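Local coordinates for protein CG4930 (Drosophila melanogaster, PDB 3ISM) that inhibits the nuclease EndoG and probably has ribonuclease inhibitor activity, at residues D103-P106 / Y107-I111; W295-N298 / L299-E302; D310-D314 / K315-M319. The protein carries 1 engineered substitution. All blocks are in the same frame, centred on the assembly; numbering follows the deposited sequence.

Interaction 1 of 3, residues D103-P106 / Y107-I111; sequences DPTP and YNEWI
Asn108 N and Pro104 O are hydrogen-bonded at 2.7 Å, nearly straight at 166°. Glu109 N to Thr105 O (3.1 Å) and Trp110 N to Pro106 O (3.1 Å) follow in step. These are the i to i+4 bonds of the opening turn of helix 104-120, which follows Asp103, where the preceding helix 81-102 has given way to non-helical backbone. Prolines suit such a start, since their nitrogens have no hydrogen to offer and a first turn asks for none.

Beyond the backbone, the Asn108 side chain folds back alongside the Pro104 carbonyl, CG lying 3.2 Å from Pro104 O. Its chi1 of -71° sets CG beside its own backbone nitrogen and brings the amide to the start of the helix. There OD1 accepts a hydrogen bond from Cys139 N. Replacing Asn108 by alanine is likely to leave the Cys139 nitrogen without its acceptor and weaken the tie between the loop and the helix start.

Further out, Thr105 CG2 meets Glu109 OE2 at 3.5 Å, the extended glutamate passing obliquely across the threonine. With CG anti to the backbone nitrogen (chi1 -177°), Tyr107 sends its ring away from this turn toward Tyr95 and Leu92 of helix 81-102, and its OH bonds to Leu136 O. The chemistry implies a helix start whose carbonyls are taken up by the i to i+4 bonds, while Asn108 and Tyr107 tie it to the backbone at Cys139 and Leu136.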
loop_
_atom_site.group_PDB
_atom_site.type_symbol
_atom_site.label_atom_id
_atom_site.label_comp_id
_atom_site.label_asym_id
_atom_site.label_seq_id
_atom_site.Cartn_x
_atom_site.Cartn_y
_atom_site.Cartn_z
ATOM N N ASP C 103 21.813 21.655 -3.627
ATOM C CA ASP C 103 22.771 22.449 -2.820
ATOM C C ASP C 103 22.530 23.963 -2.890
ATOM O O ASP C 103 23.281 24.688 -3.562
ATOM C CB ASP C 103 24.189 22.150 -3.323
ATOM C CG ASP C 103 25.261 22.262 -2.234
ATOM O OD1 ASP C 103 24.981 22.698 -1.089
ATOM O OD2 ASP C 103 26.416 21.914 -2.553
ATOM N N PRO C 104 21.477 24.455 -2.219
ATOM C CA PRO C 104 21.170 25.881 -2.329
ATOM C C PRO C 104 22.163 26.817 -1.646
ATOM O O PRO C 104 22.325 27.944 -2.100
ATOM C CB PRO C 104 19.784 26.001 -1.662
ATOM C CG PRO C 104 19.276 24.609 -1.557
ATOM C CD PRO C 104 20.479 23.753 -1.399
ATOM N N THR C 105 22.772 26.397 -0.558
ATOM C CA THR C 105 23.691 27.251 0.170
ATOM C C THR C 105 24.829 27.899 -0.620
ATOM O O THR C 105 24.976 29.067 -0.571
ATOM C CB THR C 105 24.158 26.632 1.470
ATOM O OG1 THR C 105 23.056 26.527 2.338
ATOM C CG2 THR C 105 25.180 27.505 2.107
ATOM N N PRO C 106 25.599 27.126 -1.352
ATOM C CA PRO C 106 26.672 27.661 -2.171
ATOM C C PRO C 106 26.083 28.599 -3.193
ATOM O O PRO C 106 26.642 29.605 -3.402
ATOM C CB PRO C 106 27.250 26.430 -2.830
ATOM C CG PRO C 106 26.921 25.355 -1.964
ATOM C CD PRO C 106 25.843 25.729 -1.030
ATOM N N TYR C 107 24.951 28.273 -3.795
ATOM C CA TYR C 107 24.332 29.173 -4.743
ATOM C C TYR C 107 23.896 30.470 -4.049
ATOM O O TYR C 107 24.172 31.518 -4.521
ATOM C CB TYR C 107 23.153 28.532 -5.473
ATOM C CG TYR C 107 22.516 29.407 -6.519
ATOM C CD1 TYR C 107 22.816 29.257 -7.833
ATOM C CD2 TYR C 107 21.617 30.378 -6.184
ATOM C CE1 TYR C 107 22.275 30.032 -8.756
ATOM C CE2 TYR C 107 21.068 31.160 -7.104
ATOM C CZ TYR C 107 21.393 30.993 -8.394
ATOM O OH TYR C 107 20.855 31.770 -9.332
ATOM N N ASN C 108 23.216 30.364 -2.928
ATOM C CA ASN C 108 22.737 31.541 -2.205
ATOM C C ASN C 108 23.839 32.540 -1.801
ATOM O O ASN C 108 23.632 33.763 -1.845
ATOM C CB ASN C 108 21.865 31.125 -1.004
ATOM C CG ASN C 108 20.516 30.552 -1.437
ATOM O OD1 ASN C 108 20.226 30.459 -2.629
ATOM N ND2 ASN C 108 19.696 30.163 -0.477
ATOM N N GLU C 109 25.006 32.026 -1.429
ATOM C CA GLU C 109 26.125 32.895 -1.063
ATOM C C GLU C 109 26.767 33.528 -2.289
ATOM O O GLU C 109 27.141 34.698 -2.263
ATOM C CB GLU C 109 27.178 32.111 -0.290
ATOM C CG GLU C 109 26.679 31.587 1.043
ATOM C CD GLU C 109 27.676 30.667 1.716
ATOM O OE1 GLU C 109 28.769 30.429 1.141
ATOM O OE2 GLU C 109 27.359 30.174 2.823
ATOM N N TRP C 110 26.892 32.743 -3.357
ATOM C CA TRP C 110 27.572 33.206 -4.562
ATOM C C TRP C 110 26.743 34.227 -5.351
ATOM O O TRP C 110 27.282 35.167 -5.939
ATOM C CB TRP C 110 27.941 32.012 -5.437
ATOM C CG TRP C 110 28.471 32.385 -6.796
ATOM C CD1 TRP C 110 29.739 32.804 -7.103
ATOM C CD2 TRP C 110 27.751 32.342 -8.033
ATOM N NE1 TRP C 110 29.845 33.038 -8.453
ATOM C CE2 TRP C 110 28.641 32.757 -9.048
ATOM C CE3 TRP C 110 26.436 31.998 -8.381
ATOM C CZ2 TRP C 110 28.261 32.838 -10.381
ATOM C CZ3 TRP C 110 26.061 32.073 -9.719
ATOM C CH2 TRP C 110 26.970 32.491 -10.698
ATOM N N ILE C 111 25.429 34.045 -5.350
ATOM C CA ILE C 111 24.561 34.926 -6.113
ATOM C C ILE C 111 24.588 36.370 -5.576
ATOM O O ILE C 111 24.382 37.297 -6.325
ATOM C CB ILE C 111 23.118 34.346 -6.239
ATOM C CG1 ILE C 111 22.400 34.942 -7.455
ATOM C CG2 ILE C 111 22.320 34.498 -4.929
ATOM C CD1 ILE C 111 22.983 34.503 -8.784
#

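Interaction 2 of 3, residues W295-N298 / L299-E302; sequences WIFN and LRDE
Leu299 meets Trp295 one turn earlier on helix 290-305, its CD2 lying 3.6 Å from CH2 at the far end of the indole. The two side chains run side by side in the same direction, and Leu299 CB sits over one face of the indole, offset toward its rim. Ile296 CD1 also reaches this CD2, at 3.9 Å, crossing the leucine obliquely. Leu299, whose CG points opposite its own nitrogen (chi1 174°), brings the methyl against both partners.

Phe297 makes a different contact, with Arg300. Its CD1 stands 3.5 Å from Arg300 NH2, so that the ring presents an edge to one face of the guanidinium, with the planes 82° apart. The guanidinium is held by Asp301: NE and NH2 both donate to OD1, each at 2.9 Å, in a side-on salt bridge lying near the guanidinium plane. NH1 bonds instead to Phe342 O, while the Phe342 ring packs edge-to-face with Phe297.

Four i to i+4 backbone bonds run beneath these side chains. The arrangement is that of an amphipathic helix in an all-helical domain, with Leu299 turned to Leu277 and Phe261 of the neighbouring helices 267-287 and 238-261.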
loop_
_atom_site.group_PDB
_atom_site.type_symbol
_atom_site.label_atom_id
_atom_site.label_comp_id
_atom_site.label_asym_id
_atom_site.label_seq_id
_atom_site.Cartn_x
_atom_site.Cartn_y
_atom_site.Cartn_z
ATOM N N TRP C 295 -30.529 -31.418 0.372
ATOM C CA TRP C 295 -31.987 -31.336 0.211
ATOM C C TRP C 295 -32.444 -31.435 -1.239
ATOM O O TRP C 295 -33.507 -32.002 -1.513
ATOM C CB TRP C 295 -32.510 -30.041 0.848
ATOM C CG TRP C 295 -33.951 -29.663 0.541
ATOM C CD1 TRP C 295 -35.067 -30.050 1.227
ATOM C CD2 TRP C 295 -34.409 -28.783 -0.501
ATOM N NE1 TRP C 295 -36.189 -29.477 0.675
ATOM C CE2 TRP C 295 -35.817 -28.700 -0.389
ATOM C CE3 TRP C 295 -33.769 -28.064 -1.519
ATOM C CZ2 TRP C 295 -36.595 -27.926 -1.257
ATOM C CZ3 TRP C 295 -34.543 -27.294 -2.382
ATOM C CH2 TRP C 295 -35.940 -27.229 -2.242
ATOM N N ILE C 296 -31.655 -30.886 -2.165
ATOM C CA ILE C 296 -32.064 -30.873 -3.581
ATOM C C ILE C 296 -32.262 -32.298 -4.140
ATOM O O ILE C 296 -33.116 -32.524 -5.005
ATOM C CB ILE C 296 -31.139 -29.965 -4.472
ATOM C CG1 ILE C 296 -31.855 -29.515 -5.747
ATOM C CG2 ILE C 296 -29.773 -30.624 -4.765
ATOM C CD1 ILE C 296 -33.049 -28.634 -5.520
ATOM N N PHE C 297 -31.503 -33.248 -3.594
ATOM C CA PHE C 297 -31.649 -34.670 -3.895
ATOM C C PHE C 297 -32.977 -35.226 -3.400
ATOM O O PHE C 297 -33.606 -36.044 -4.086
ATOM C CB PHE C 297 -30.510 -35.468 -3.264
ATOM C CG PHE C 297 -29.281 -35.552 -4.114
ATOM C CD1 PHE C 297 -29.144 -36.560 -5.062
ATOM C CD2 PHE C 297 -28.248 -34.635 -3.956
ATOM C CE1 PHE C 297 -28.003 -36.648 -5.847
ATOM C CE2 PHE C 297 -27.096 -34.710 -4.737
ATOM C CZ PHE C 297 -26.973 -35.720 -5.685
ATOM N N ASN C 298 -33.389 -34.792 -2.206
ATOM C CA ASN C 298 -34.696 -35.159 -1.647
ATOM C C ASN C 298 -35.850 -34.626 -2.497
ATOM O O ASN C 298 -36.826 -35.339 -2.742
ATOM C CB ASN C 298 -34.844 -34.654 -0.205
ATOM C CG ASN C 298 -33.808 -35.244 0.743
ATOM O OD1 ASN C 298 -33.179 -34.517 1.513
ATOM N ND2 ASN C 298 -33.635 -36.563 0.697
ATOM N N LEU C 299 -35.729 -33.374 -2.943
ATOM C CA LEU C 299 -36.739 -32.763 -3.800
ATOM C C LEU C 299 -36.857 -33.478 -5.147
ATOM O O LEU C 299 -37.973 -33.755 -5.600
ATOM C CB LEU C 299 -36.486 -31.271 -3.999
ATOM C CG LEU C 299 -37.399 -30.531 -4.987
ATOM C CD1 LEU C 299 -38.846 -30.559 -4.535
ATOM C CD2 LEU C 299 -36.944 -29.096 -5.192
ATOM N N ARG C 300 -35.714 -33.776 -5.769
ATOM C CA ARG C 300 -35.680 -34.525 -7.033
ATOM C C ARG C 300 -36.392 -35.875 -6.931
ATOM O O ARG C 300 -37.200 -36.221 -7.796
ATOM C CB ARG C 300 -34.240 -34.754 -7.501
ATOM C CG ARG C 300 -34.121 -35.773 -8.651
ATOM C CD ARG C 300 -32.733 -36.357 -8.758
ATOM N NE ARG C 300 -32.476 -37.314 -7.693
ATOM C CZ ARG C 300 -31.387 -38.071 -7.604
ATOM N NH1 ARG C 300 -30.432 -37.987 -8.523
ATOM N NH2 ARG C 300 -31.257 -38.917 -6.586
ATOM N N ASP C 301 -36.082 -36.619 -5.869
ATOM C CA ASP C 301 -36.686 -37.935 -5.616
ATOM C C ASP C 301 -38.202 -37.854 -5.429
ATOM O O ASP C 301 -38.933 -38.758 -5.836
ATOM C CB ASP C 301 -36.040 -38.603 -4.393
ATOM C CG ASP C 301 -34.586 -38.998 -4.630
ATOM O OD1 ASP C 301 -34.057 -38.750 -5.742
ATOM O OD2 ASP C 301 -33.965 -39.554 -3.696
ATOM N N GLU C 302 -38.664 -36.767 -4.816
ATOM C CA GLU C 302 -40.093 -36.524 -4.648
ATOM C C GLU C 302 -40.761 -36.044 -5.947
ATOM O O GLU C 302 -41.924 -36.360 -6.204
ATOM C CB GLU C 302 -40.345 -35.547 -3.494
ATOM C CG GLU C 302 -41.764 -35.607 -2.908
ATOM C CD GLU C 302 -42.193 -37.011 -2.497
ATOM O OE1 GLU C 302 -41.376 -37.744 -1.897
ATOM O OE2 GLU C 302 -43.358 -37.377 -2.770
#

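Interaction 3 of 3, residues D310-D314 / K315-M319; sequences DFWRD and KMVKM
Val317 CG2 lies over the centre of the Trp312 six-membered ring, 3.8 Å from its centroid, in a CH-pi contact. The valine reaches it with CG2 beside its own backbone nitrogen and CG1 anti to that nitrogen (chi1 172°). Met316 packs against two aromatic residues. Its CB touches Trp312 CE3 at 3.4 Å and its CG touches Phe311 CE2 at 3.6 Å. The sulfur SD lies in the indole plane at the Trp312 edge and meets the Phe311 ring obliquely, giving two Met-aromatic contacts. Over one face of Phe311, displaced toward the rim, sits Lys315 CB, so that the aliphatic root of a charged chain covers an aromatic surface.

The backbone beneath is a worked case of a pi-type turn near the end of helix 309-317. Phe311 O accepts from Met316 N, five residues on and in the carbonyl plane, and also from Lys315 N, which stands above that plane. The wider spacing continues with Val317 N bonded to Trp312 O at 2.8 Å and Lys318 N bonded to Arg313 O at 3.0 Å.

Outward, the polar ends find partners beyond the turn: Trp312 NE1 donates to Lys345 O, and Lys315 NZ pairs with Asn271 OD1 of helix 267-287. The Lys318 chain, bent at chi3 (78°), doubles back over the Asp314 backbone. Its NZ comes within 4.1 Å of Asp314 OD1, an attraction of opposite charges too long for a salt bridge. Arg313 NH2 and Asp310 OD2 make a long ion pair at 3.7 Å, with the oxygen well out of the guanidinium plane.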
loop_
_atom_site.group_PDB
_atom_site.type_symbol
_atom_site.label_atom_id
_atom_site.label_comp_id
_atom_site.label_asym_id
_atom_site.label_seq_id
_atom_site.Cartn_x
_atom_site.Cartn_y
_atom_site.Cartn_z
ATOM N N ASP C 310 -42.527 -32.881 -16.179
ATOM C CA ASP C 310 -42.435 -31.542 -16.757
ATOM C C ASP C 310 -41.552 -30.655 -15.895
ATOM O O ASP C 310 -40.727 -29.896 -16.418
ATOM C CB ASP C 310 -43.823 -30.904 -16.883
ATOM C CG ASP C 310 -44.700 -31.603 -17.894
ATOM O OD1 ASP C 310 -45.892 -31.825 -17.583
ATOM O OD2 ASP C 310 -44.203 -31.930 -18.995
ATOM N N PHE C 311 -41.726 -30.761 -14.578
ATOM C CA PHE C 311 -40.923 -29.988 -13.647
ATOM C C PHE C 311 -39.473 -30.455 -13.707
ATOM O O PHE C 311 -38.569 -29.630 -13.798
ATOM C CB PHE C 311 -41.470 -30.064 -12.216
ATOM C CG PHE C 311 -40.831 -29.068 -11.268
ATOM C CD1 PHE C 311 -41.202 -27.727 -11.290
ATOM C CD2 PHE C 311 -39.864 -29.476 -10.354
ATOM C CE1 PHE C 311 -40.618 -26.809 -10.419
ATOM C CE2 PHE C 311 -39.279 -28.562 -9.476
ATOM C CZ PHE C 311 -39.657 -27.227 -9.510
ATOM N N TRP C 312 -39.261 -31.772 -13.696
ATOM C CA TRP C 312 -37.907 -32.324 -13.724
ATOM C C TRP C 312 -37.116 -31.849 -14.949
ATOM O O TRP C 312 -36.049 -31.246 -14.804
ATOM C CB TRP C 312 -37.927 -33.860 -13.630
ATOM C CG TRP C 312 -36.568 -34.532 -13.786
ATOM C CD1 TRP C 312 -36.221 -35.479 -14.719
ATOM C CD2 TRP C 312 -35.387 -34.305 -12.994
ATOM N NE1 TRP C 312 -34.907 -35.857 -14.549
ATOM C CE2 TRP C 312 -34.373 -35.152 -13.498
ATOM C CE3 TRP C 312 -35.089 -33.474 -11.904
ATOM C CZ2 TRP C 312 -33.083 -35.184 -12.951
ATOM C CZ3 TRP C 312 -33.804 -33.508 -11.370
ATOM C CH2 TRP C 312 -32.820 -34.356 -11.895
ATOM N N ARG C 313 -37.666 -32.090 -16.138
ATOM C CA ARG C 313 -36.968 -31.805 -17.393
ATOM C C ARG C 313 -36.779 -30.317 -17.710
ATOM O O ARG C 313 -35.672 -29.902 -18.034
ATOM C CB ARG C 313 -37.668 -32.495 -18.566
ATOM C CG ARG C 313 -37.724 -34.011 -18.465
ATOM C CD ARG C 313 -38.097 -34.617 -19.798
ATOM N NE ARG C 313 -39.304 -34.013 -20.357
ATOM C CZ ARG C 313 -40.543 -34.450 -20.141
ATOM N NH1 ARG C 313 -40.768 -35.506 -19.366
ATOM N NH2 ARG C 313 -41.566 -33.825 -20.705
ATOM N N ASP C 314 -37.850 -29.530 -17.608
ATOM C CA ASP C 314 -37.853 -28.127 -18.046
ATOM C C ASP C 314 -37.369 -27.160 -16.975
ATOM O O ASP C 314 -36.981 -26.024 -17.276
ATOM C CB ASP C 314 -39.250 -27.692 -18.498
ATOM C CG ASP C 314 -39.858 -28.628 -19.529
ATOM O OD1 ASP C 314 -39.102 -29.362 -20.200
ATOM O OD2 ASP C 314 -41.100 -28.626 -19.661
ATOM N N LYS C 315 -37.407 -27.600 -15.725
ATOM C CA LYS C 315 -36.980 -26.742 -14.626
ATOM C C LYS C 315 -35.687 -27.229 -13.974
ATOM O O LYS C 315 -34.662 -26.561 -14.074
ATOM C CB LYS C 315 -38.106 -26.557 -13.590
ATOM C CG LYS C 315 -39.467 -26.168 -14.196
ATOM C CD LYS C 315 -39.390 -24.861 -14.985
ATOM C CE LYS C 315 -40.732 -24.506 -15.604
ATOM N NZ LYS C 315 -40.701 -23.138 -16.209
ATOM N N MET C 316 -35.730 -28.393 -13.331
ATOM C CA MET C 316 -34.577 -28.886 -12.570
ATOM C C MET C 316 -33.355 -29.251 -13.427
ATOM O O MET C 316 -32.200 -28.957 -13.041
ATOM C CB MET C 316 -34.980 -30.064 -11.698
ATOM C CG MET C 316 -36.046 -29.734 -10.677
ATOM S SD MET C 316 -36.090 -30.934 -9.341
ATOM C CE MET C 316 -34.608 -30.463 -8.439
ATOM N N VAL C 317 -33.618 -29.877 -14.582
ATOM C CA VAL C 317 -32.571 -30.209 -15.549
ATOM C C VAL C 317 -32.189 -28.989 -16.398
ATOM O O VAL C 317 -31.037 -28.549 -16.367
ATOM C CB VAL C 317 -32.980 -31.387 -16.476
ATOM C CG1 VAL C 317 -31.955 -31.585 -17.602
ATOM C CG2 VAL C 317 -33.145 -32.670 -15.672
ATOM N N LYS C 318 -33.165 -28.446 -17.129
ATOM C CA LYS C 318 -32.935 -27.376 -18.104
ATOM C C LYS C 318 -32.287 -26.133 -17.500
ATOM O O LYS C 318 -31.351 -25.577 -18.079
ATOM C CB LYS C 318 -34.243 -27.003 -18.814
ATOM C CG LYS C 318 -34.118 -25.871 -19.837
ATOM C CD LYS C 318 -35.301 -25.875 -20.817
ATOM C CE LYS C 318 -36.567 -25.262 -20.217
ATOM N NZ LYS C 318 -37.777 -25.552 -21.045
ATOM N N MET C 319 -32.763 -25.722 -16.327
ATOM C CA MET C 319 -32.231 -24.535 -15.661
ATOM C C MET C 319 -31.105 -24.827 -14.672
ATOM O O MET C 319 -30.712 -23.942 -13.894
ATOM C CB MET C 319 -33.350 -23.768 -14.981
ATOM C CG MET C 319 -34.477 -23.415 -15.918
ATOM S SD MET C 319 -35.886 -22.847 -14.969
ATOM C CE MET C 319 -36.734 -21.852 -16.211
#

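Along the chain the three contacts come in series, on helices 104-120, 290-305 and 309-317. Interaction 1 lies in the Ku C-terminal-domain-like region, and its centre is 87 Å from that of interaction 2 and 85 Å from that of interaction 3, on the opposite side of the chain's centre. Interactions 2 and 3, with centres 13 Å apart, are joined directly: Arg300 CG packs on Trp312 CZ3 at 3.6 Å, and Ile296 CD1 on Met316 CE at 3.8 Å. Two consecutive helices thus share one apolar interface, while interaction 1 belongs to a distant helical body of this elongated inhibitor.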